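Local coordinates for arfgap-like finger domain containing protein (Cryptosporidium parvum Iowa II, PDB 2OWA) that binds a structural zinc ion through four cysteines and probably acts as a GTPase-activating protein for Arf-type small GTPases, at residues Phe26-Val30 with Leu89-Asp93; Glu35-Phe40 with Gly96-Arg101; Leu52-Val56 with Tyr128-Leu132. One frame throughout, in Å; residues are numbered along the deposited sequence.

Interaction 1: Phe26-Val30 with Leu89-Asp93; sequences FFQIV and LVRMD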
loop_
_atom_site.group_PDB
_atom_site.type_symbol
_atom_site.label_atom_id
_atom_site.label_comp_id
_atom_site.label_asym_id
_atom_site.label_seq_id
_atom_site.Cartn_x
_atom_site.Cartn_y
_atom_site.Cartn_z
ATOM N N PHE A 26 -6.232 -9.948 9.555
ATOM C CA PHE A 26 -5.660 -8.570 9.530
ATOM C C PHE A 26 -6.245 -7.741 8.355
ATOM O O PHE A 26 -6.766 -6.654 8.548
ATOM C CB PHE A 26 -4.144 -8.620 9.401
ATOM C CG PHE A 26 -3.517 -7.281 9.158
ATOM C CD1 PHE A 26 -3.298 -6.407 10.214
ATOM C CD2 PHE A 26 -3.218 -6.861 7.854
ATOM C CE1 PHE A 26 -2.711 -5.136 9.990
ATOM C CE2 PHE A 26 -2.654 -5.617 7.619
ATOM C CZ PHE A 26 -2.414 -4.746 8.677
ATOM N N PHE A 27 -6.107 -8.237 7.135
ATOM C CA PHE A 27 -6.513 -7.445 5.957
ATOM C C PHE A 27 -8.023 -7.223 5.811
ATOM O O PHE A 27 -8.463 -6.236 5.253
ATOM C CB PHE A 27 -5.934 -8.038 4.689
ATOM C CG PHE A 27 -4.499 -7.655 4.452
ATOM C CD1 PHE A 27 -4.131 -6.314 4.331
ATOM C CD2 PHE A 27 -3.523 -8.622 4.332
ATOM C CE1 PHE A 27 -2.831 -5.970 4.104
ATOM C CE2 PHE A 27 -2.195 -8.265 4.083
ATOM C CZ PHE A 27 -1.852 -6.952 3.996
ATOM N N GLN A 28 -8.820 -8.147 6.321
ATOM C CA GLN A 28 -10.263 -7.980 6.281
ATOM C C GLN A 28 -10.652 -6.707 7.044
ATOM O O GLN A 28 -11.471 -5.909 6.579
ATOM C CB GLN A 28 -10.927 -9.209 6.877
ATOM C CG GLN A 28 -11.076 -10.347 5.894
ATOM C CD GLN A 28 -11.183 -11.714 6.587
ATOM O OE1 GLN A 28 -11.592 -11.806 7.751
ATOM N NE2 GLN A 28 -10.778 -12.768 5.877
ATOM N N ILE A 29 -10.017 -6.494 8.182
ATOM C CA ILE A 29 -10.219 -5.283 8.953
ATOM C C ILE A 29 -9.633 -4.068 8.281
ATOM O O ILE A 29 -10.317 -3.071 8.088
ATOM C CB ILE A 29 -9.589 -5.389 10.354
ATOM C CG1 ILE A 29 -10.222 -6.531 11.143
ATOM C CG2 ILE A 29 -9.709 -4.056 11.083
ATOM C CD1 ILE A 29 -11.708 -6.512 11.117
ATOM N N VAL A 30 -8.357 -4.149 7.922
ATOM C CA VAL A 30 -7.676 -2.960 7.424
ATOM C C VAL A 30 -8.295 -2.498 6.081
ATOM O O VAL A 30 -8.417 -1.328 5.846
ATOM C CB VAL A 30 -6.152 -3.158 7.411
ATOM C CG1 VAL A 30 -5.471 -2.016 6.699
ATOM C CG2 VAL A 30 -5.648 -3.272 8.869
ATOM N N LEU A 89 2.741 -6.225 7.681
ATOM C CA LEU A 89 1.402 -5.991 8.181
ATOM C C LEU A 89 1.348 -4.711 8.975
ATOM O O LEU A 89 0.444 -3.880 8.761
ATOM C CB LEU A 89 0.860 -7.186 8.971
ATOM C CG LEU A 89 0.839 -8.548 8.266
ATOM C CD1 LEU A 89 0.006 -9.490 9.158
ATOM C CD2 LEU A 89 0.176 -8.419 6.834
ATOM N N VAL A 90 2.328 -4.515 9.847
ATOM C CA VAL A 90 2.395 -3.289 10.677
ATOM C C VAL A 90 2.435 -2.073 9.760
ATOM O O VAL A 90 1.793 -1.046 10.037
ATOM C CB VAL A 90 3.644 -3.288 11.562
ATOM C CG1 VAL A 90 3.775 -1.921 12.338
ATOM C CG2 VAL A 90 3.638 -4.526 12.505
ATOM N N ARG A 91 3.210 -2.188 8.677
ATOM C CA ARG A 91 3.386 -1.104 7.716
ATOM C C ARG A 91 2.063 -0.724 7.070
ATOM O O ARG A 91 1.738 0.451 6.996
ATOM C CB ARG A 91 4.440 -1.445 6.628
ATOM C CG ARG A 91 4.590 -0.328 5.581
ATOM C CD ARG A 91 5.613 -0.680 4.524
ATOM N NE ARG A 91 6.038 0.459 3.712
ATOM C CZ ARG A 91 7.106 1.211 3.985
ATOM N NH1 ARG A 91 7.856 0.949 5.050
ATOM N NH2 ARG A 91 7.452 2.208 3.183
ATOM N N MET A 92 1.286 -1.719 6.637
ATOM C CA MET A 92 -0.031 -1.486 6.108
ATOM C C MET A 92 -0.981 -0.850 7.138
ATOM O O MET A 92 -1.839 -0.054 6.792
ATOM C CB MET A 92 -0.613 -2.804 5.576
ATOM C CG MET A 92 0.041 -3.322 4.280
ATOM S SD MET A 92 0.323 -2.147 2.945
ATOM C CE MET A 92 -1.342 -1.684 2.521
ATOM N N ASP A 93 -0.780 -1.209 8.403
ATOM C CA ASP A 93 -1.620 -0.785 9.501
ATOM C C ASP A 93 -1.382 0.697 9.794
ATOM O O ASP A 93 -2.353 1.454 9.973
ATOM C CB ASP A 93 -1.320 -1.635 10.743
ATOM C CG ASP A 93 -2.397 -1.493 11.837
ATOM O OD1 ASP A 93 -3.360 -0.703 11.669
ATOM O OD2 ASP A 93 -2.256 -2.182 12.887
#

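Interaction 2: Glu35-Phe40 with Gly96-Arg101; sequences ENRTCF and GNGRAR. With ZN (zinc ion), chain C.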
loop_
_atom_site.group_PDB
_atom_site.type_symbol
_atom_site.label_atom_id
_atom_site.label_comp_id
_atom_site.label_asym_id
_atom_site.label_seq_id
_atom_site.Cartn_x
_atom_site.Cartn_y
_atom_site.Cartn_z
ATOM N N GLU A 35 -11.278 4.884 4.065
ATOM C CA GLU A 35 -10.349 5.336 3.019
ATOM C C GLU A 35 -9.747 4.204 2.172
ATOM O O GLU A 35 -9.365 4.449 1.050
ATOM C CB GLU A 35 -9.228 6.219 3.591
ATOM C CG GLU A 35 -9.695 7.610 4.049
ATOM C CD GLU A 35 -10.223 8.490 2.916
ATOM O OE1 GLU A 35 -9.461 8.734 1.942
ATOM O OE2 GLU A 35 -11.405 8.929 3.018
ATOM N N ASN A 36 -9.686 2.978 2.704
ATOM C CA ASN A 36 -9.109 1.832 1.972
ATOM C C ASN A 36 -10.105 1.092 1.070
ATOM O O ASN A 36 -9.765 0.058 0.487
ATOM C CB ASN A 36 -8.455 0.839 2.924
ATOM C CG ASN A 36 -7.196 1.385 3.599
ATOM O OD1 ASN A 36 -6.508 2.267 3.067
ATOM N ND2 ASN A 36 -6.863 0.822 4.754
ATOM N N ARG A 37 -11.311 1.637 0.945
ATOM C CA ARG A 37 -12.410 0.968 0.218
ATOM C C ARG A 37 -12.571 1.443 -1.229
ATOM O O ARG A 37 -13.433 1.000 -1.978
ATOM C CB ARG A 37 -13.703 1.095 1.020
ATOM C CG ARG A 37 -13.601 0.380 2.364
ATOM C CD ARG A 37 -14.942 0.147 2.950
ATOM N NE ARG A 37 -15.618 -1.035 2.394
ATOM C CZ ARG A 37 -16.845 -1.409 2.750
ATOM N NH1 ARG A 37 -17.511 -0.687 3.648
ATOM N NH2 ARG A 37 -17.410 -2.486 2.207
ATOM N N THR A 38 -11.673 2.315 -1.629
ATOM C CA THR A 38 -11.581 2.730 -3.000
ATOM C C THR A 38 -10.085 2.686 -3.413
ATOM O O THR A 38 -9.225 2.980 -2.609
ATOM C CB THR A 38 -12.197 4.122 -3.111
ATOM O OG1 THR A 38 -12.073 4.596 -4.446
ATOM C CG2 THR A 38 -11.512 5.095 -2.186
ATOM N N CYS A 39 -9.783 2.282 -4.643
ATOM C CA CYS A 39 -8.377 2.164 -5.093
ATOM C C CYS A 39 -7.665 3.513 -4.981
ATOM O O CYS A 39 -8.235 4.547 -5.330
ATOM C CB CYS A 39 -8.334 1.676 -6.527
ATOM S SG CYS A 39 -6.786 1.841 -7.398
ATOM N N PHE A 40 -6.422 3.498 -4.517
ATOM C CA PHE A 40 -5.654 4.739 -4.355
ATOM C C PHE A 40 -5.473 5.489 -5.690
ATOM O O PHE A 40 -5.434 6.726 -5.705
ATOM C CB PHE A 40 -4.273 4.461 -3.717
ATOM C CG PHE A 40 -3.530 5.714 -3.315
ATOM C CD1 PHE A 40 -3.921 6.438 -2.187
ATOM C CD2 PHE A 40 -2.442 6.154 -4.046
ATOM C CE1 PHE A 40 -3.244 7.620 -1.805
ATOM C CE2 PHE A 40 -1.748 7.348 -3.655
ATOM C CZ PHE A 40 -2.180 8.058 -2.528
ATOM N N GLY A 96 -2.064 3.170 4.878
ATOM C CA GLY A 96 -3.447 3.241 4.409
ATOM C C GLY A 96 -3.618 4.317 3.361
ATOM O O GLY A 96 -2.778 5.226 3.228
ATOM N N ASN A 97 -4.703 4.214 2.596
ATOM C CA ASN A 97 -5.051 5.244 1.594
ATOM C C ASN A 97 -5.276 6.656 2.133
ATOM O O ASN A 97 -4.842 7.604 1.506
ATOM C CB ASN A 97 -6.243 4.805 0.742
ATOM C CG ASN A 97 -5.910 3.638 -0.174
ATOM O OD1 ASN A 97 -4.819 3.055 -0.099
ATOM N ND2 ASN A 97 -6.876 3.266 -1.046
ATOM N N GLY A 98 -5.935 6.804 3.294
ATOM C CA GLY A 98 -6.102 8.128 3.891
ATOM C C GLY A 98 -4.822 8.897 4.250
ATOM O O GLY A 98 -4.647 10.065 3.866
ATOM N N ARG A 99 -3.930 8.277 5.014
ATOM C CA ARG A 99 -2.641 8.907 5.301
ATOM C C ARG A 99 -1.837 9.321 4.033
ATOM O O ARG A 99 -1.248 10.420 3.997
ATOM C CB ARG A 99 -1.793 7.966 6.156
ATOM C CG ARG A 99 -0.552 8.629 6.696
ATOM C CD ARG A 99 0.151 7.748 7.661
ATOM N NE ARG A 99 1.103 8.511 8.471
ATOM C CZ ARG A 99 1.843 7.981 9.449
ATOM N NH1 ARG A 99 1.729 6.692 9.764
ATOM N NH2 ARG A 99 2.686 8.757 10.126
ATOM N N ALA A 100 -1.796 8.424 3.039
ATOM C CA ALA A 100 -1.113 8.671 1.757
ATOM C C ALA A 100 -1.764 9.816 0.934
ATOM O O ALA A 100 -1.056 10.737 0.489
ATOM C CB ALA A 100 -0.999 7.371 0.915
ATOM N N ARG A 101 -3.094 9.773 0.780
ATOM C CA ARG A 101 -3.856 10.851 0.136
ATOM C C ARG A 101 -3.545 12.163 0.858
ATOM O O ARG A 101 -3.289 13.163 0.219
ATOM C CB ARG A 101 -5.379 10.604 0.190
ATOM C CG ARG A 101 -5.935 9.868 -1.014
ATOM C CD ARG A 101 -7.320 9.272 -0.685
ATOM N NE ARG A 101 -7.685 8.202 -1.598
ATOM C CZ ARG A 101 -8.458 7.178 -1.253
ATOM N NH1 ARG A 101 -8.942 7.130 -0.014
ATOM N NH2 ARG A 101 -8.750 6.212 -2.139
HETATM ZN ZN ZN C . -7.305 1.318 -9.696
HETATM O O HOH W 1 -7.021 8.456 -4.430
#

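Interaction 3: Leu52-Val56 with Tyr128-Leu132; sequences LSFAV and YKQIL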
loop_
_atom_site.group_PDB
_atom_site.type_symbol
_atom_site.label_atom_id
_atom_site.label_comp_id
_atom_site.label_asym_id
_atom_site.label_seq_id
_atom_site.Cartn_x
_atom_site.Cartn_y
_atom_site.Cartn_z
ATOM N N LEU A 52 3.247 -2.125 -1.129
ATOM C CA LEU A 52 3.800 -2.047 0.209
ATOM C C LEU A 52 4.548 -0.741 0.413
ATOM O O LEU A 52 4.461 -0.170 1.476
ATOM C CB LEU A 52 4.726 -3.217 0.537
ATOM C CG LEU A 52 3.968 -4.409 1.132
ATOM C CD1 LEU A 52 4.832 -5.668 1.025
ATOM C CD2 LEU A 52 3.467 -4.136 2.601
ATOM N N SER A 53 5.225 -0.257 -0.633
ATOM C CA SER A 53 6.069 0.967 -0.591
ATOM C C SER A 53 5.369 2.167 0.032
ATOM O O SER A 53 5.914 2.839 0.896
ATOM C CB SER A 53 6.523 1.350 -2.021
ATOM O OG SER A 53 6.979 0.198 -2.737
ATOM N N PHE A 54 4.151 2.427 -0.430
ATOM C CA PHE A 54 3.355 3.564 0.044
ATOM C C PHE A 54 2.264 3.129 1.009
ATOM O O PHE A 54 1.483 3.942 1.471
ATOM C CB PHE A 54 2.795 4.300 -1.179
ATOM C CG PHE A 54 3.836 4.531 -2.224
ATOM C CD1 PHE A 54 4.881 5.445 -1.995
ATOM C CD2 PHE A 54 3.811 3.817 -3.419
ATOM C CE1 PHE A 54 5.880 5.647 -2.957
ATOM C CE2 PHE A 54 4.787 4.012 -4.371
ATOM C CZ PHE A 54 5.809 4.922 -4.154
ATOM N N ALA A 55 2.234 1.828 1.321
ATOM C CA ALA A 55 1.131 1.234 2.081
ATOM C C ALA A 55 -0.224 1.707 1.563
ATOM O O ALA A 55 -1.062 2.173 2.323
ATOM C CB ALA A 55 1.279 1.531 3.584
ATOM N N VAL A 56 -0.445 1.603 0.254
ATOM C CA VAL A 56 -1.747 1.928 -0.310
ATOM C C VAL A 56 -2.406 0.657 -0.880
ATOM O O VAL A 56 -1.716 -0.251 -1.333
ATOM C CB VAL A 56 -1.679 3.040 -1.377
ATOM C CG1 VAL A 56 -1.249 4.420 -0.712
ATOM C CG2 VAL A 56 -0.715 2.645 -2.482
ATOM N N TYR A 128 7.908 9.946 1.316
ATOM C CA TYR A 128 6.792 9.301 2.053
ATOM C C TYR A 128 7.114 7.849 2.441
ATOM O O TYR A 128 6.778 7.422 3.541
ATOM C CB TYR A 128 5.478 9.412 1.273
ATOM C CG TYR A 128 4.290 8.858 2.002
ATOM C CD1 TYR A 128 3.733 9.545 3.103
ATOM C CD2 TYR A 128 3.759 7.628 1.640
ATOM C CE1 TYR A 128 2.645 9.020 3.791
ATOM C CE2 TYR A 128 2.673 7.087 2.326
ATOM C CZ TYR A 128 2.126 7.787 3.381
ATOM O OH TYR A 128 1.076 7.246 4.046
ATOM N N LYS A 129 7.738 7.097 1.532
ATOM C CA LYS A 129 8.184 5.724 1.786
ATOM C C LYS A 129 9.121 5.680 3.033
ATOM O O LYS A 129 8.986 4.804 3.889
ATOM C CB LYS A 129 8.904 5.196 0.538
ATOM C CG LYS A 129 8.958 3.681 0.313
ATOM C CD LYS A 129 10.372 3.097 0.453
ATOM C CE LYS A 129 10.491 1.702 -0.232
ATOM N NZ LYS A 129 10.793 1.719 -1.742
ATOM N N GLN A 130 10.027 6.658 3.128
ATOM C CA GLN A 130 10.912 6.838 4.280
ATOM C C GLN A 130 10.221 7.250 5.561
ATOM O O GLN A 130 10.691 6.885 6.613
ATOM C CB GLN A 130 12.027 7.856 3.976
ATOM C CG GLN A 130 13.143 7.271 3.131
ATOM C CD GLN A 130 14.334 8.226 2.970
ATOM O OE1 GLN A 130 14.999 8.220 1.948
ATOM N NE2 GLN A 130 14.585 9.060 3.981
ATOM N N ILE A 131 9.148 8.035 5.481
ATOM C CA ILE A 131 8.322 8.382 6.661
ATOM C C ILE A 131 7.726 7.105 7.255
ATOM O O ILE A 131 7.713 6.898 8.484
ATOM C CB ILE A 131 7.175 9.405 6.313
ATOM C CG1 ILE A 131 7.759 10.779 5.915
ATOM C CG2 ILE A 131 6.171 9.560 7.468
ATOM C CD1 ILE A 131 6.757 11.678 5.184
ATOM N N LEU A 132 7.245 6.234 6.376
ATOM C CA LEU A 132 6.695 4.974 6.823
ATOM C C LEU A 132 7.763 4.050 7.404
ATOM O O LEU A 132 7.501 3.412 8.416
ATOM C CB LEU A 132 5.948 4.284 5.696
ATOM C CG LEU A 132 4.674 4.950 5.142
ATOM C CD1 LEU A 132 4.100 3.932 4.136
ATOM C CD2 LEU A 132 3.608 5.359 6.217
HETATM O O HOH W 2 9.657 -0.318 -2.791
HETATM O O HOH W 3 0.030 5.066 3.488
#

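Interaction 1: Phe26-Val30 with Leu89-Asp93
Phe26 and Phe27 reach from helix 20-32 to Leu89, Met92 and Asp93 of helix 86-94, two helices of the ArfGAP zinc-finger domain whose short segments run almost parallel, 9° apart, with axes 11.0 Å from each other. The space between them is bridged by side chains, and no hydrogen bond crosses it. The aromatic part centres on Phe26. Leu89 CB sits over the middle of its ring in a CH-pi contact, 4.0 Å from the centroid, while Val30 CG2 of the same helix as Phe26 covers the opposite face nearer the rim. Holding CG anti to the backbone N (chi1 171°) sends this ring across to the neighbouring helix, where Met92 CB and Asp93 CB line its edge. Apolar contacts continue through Phe27, whose CE2 lies 3.6 Å from Leu89 CD2 and whose CE1 meets Met92 CG edge-on at 3.9 Å. Deeper in, Phe57 of strand 56-58 and Leu50 of strand 49-51 floor both Phe27 and Met92. Asp93 keeps CB against the Phe26 ring while its OD1 forms a salt bridge with Arg33. Phe26 CZ also comes within 3.0 Å of the main-chain Leu89 O.

Interaction 2: Glu35-Phe40 with Gly96-Arg101
The guanidinium group of Arg101 and the carboxylate of Glu35 stand perpendicular to each other, their planes 90° apart, in a salt bridge of 2.6 Å between Arg101 NH1 and Glu35 OE1. OE1 lies close to the guanidinium plane, yet NH1 approaches it from above the carboxylate. The same NH1 donates to Glu35 O at 2.9 Å, in the carbonyl plane and on a lone pair, so one nitrogen holds both backbone and side chain of Glu35. Arg101 NH2 adds a weak bond to Thr38 O, and a water links NE to Phe40 O. Asn97 CB packs on one face of the guanidinium, toward its rim.

Asn36 and Asn97 turn their amides nearly at right angles. Asn36 OD1 accepts the Asn97 backbone N at 2.7 Å, almost straight at 169°, and so takes up the N-H of the first helical residue, next to Gly96 at the N-cap position. Asn97 OD1 is taken by Phe57 N of strand 56-58. With CG set anti to the backbone N (chi1 -170°), the Phe40 ring presents its edge to Arg101 N and brings CE1 to 3.5 Å from Ala100 CB; Tyr119 meets it edge-to-face.

Between these residues Cys39 turns away from the helix and binds the zinc ion through SG, with Cys42, Cys59 and Cys62 completing the four-cysteine site of the ArfGAP finger. Arg101 thus bonds to the chain before Cys39 and, through water, just after it, a second-shell link consistent with holding this ligand segment against helix 97-107.

Interaction 3: Leu52-Val56 with Tyr128-Leu132
Leu132 CD1 comes to 3.7 Å from Ala55 CB and to the same distance from Phe54 C, setting one branch of the leucine against the turn between strands 49-51 and 56-58. One helical turn earlier, Tyr128 lays its ring edge toward the turn: CE2 is 3.5 Å from Phe54 O, which lies in the ring plane, and CD2 makes a looser contact with the edge of the Phe54 ring. Lys129 runs past the other end of the turn, its CG 3.2 Å from Ser53 O.

Two waters extend this shell. One lies 2.7 Å from Phe54 O and is hydrogen-bonded to both it and Tyr128 OH, in the plane of the tyrosine ring; the other joins Lys129 NZ to Ser53 OG, and the lysine chain, bent at chi2 and chi4, brings NZ to this water.

The turn belongs to the small antiparallel sheet of the zinc-finger domain and carries a G1 beta bulge in which Ala55 and Val56 both face Ser51. Ala55 takes up left-handed backbone angles (45°/51°), and its N bonds to Leu52 O, closing the turn, while the Ser53 and Phe54 carbonyls lie against helix 123-135.

Farther out, Arg91 of helix 86-94 binds Leu52 O through NE and both Ser53 O and Lys129 O through NH2, bridging turn and helix with a single guanidinium. Ser53 OG has a further partner in Phe75 N. Around the rings, Tyr119 meets Phe54 edge-to-face, while Tyr103 and Phe104 pack against Tyr128.

How the interactions relate
From the N terminus, helix 20-32 gives the first segment of interaction 1, the loop after it that of interaction 2, and the turn between strands 49-51 and 56-58 that of interaction 3. Their partners follow in the same order, on helices 86-94, 97-107 and 123-135, so the three closed loops, with 58, 55 and 71 residues between their segments, cross one another and none nests. Neighbouring contacts also touch: Val30 O with Asn36 ND2 joins interactions 1 and 2, Met92 SD packing on Ala55 CA joins 1 and 3, and Gly96 N with Ala55 O joins 2 and 3. Together they tie the zinc finger and its sheet to the surrounding helices.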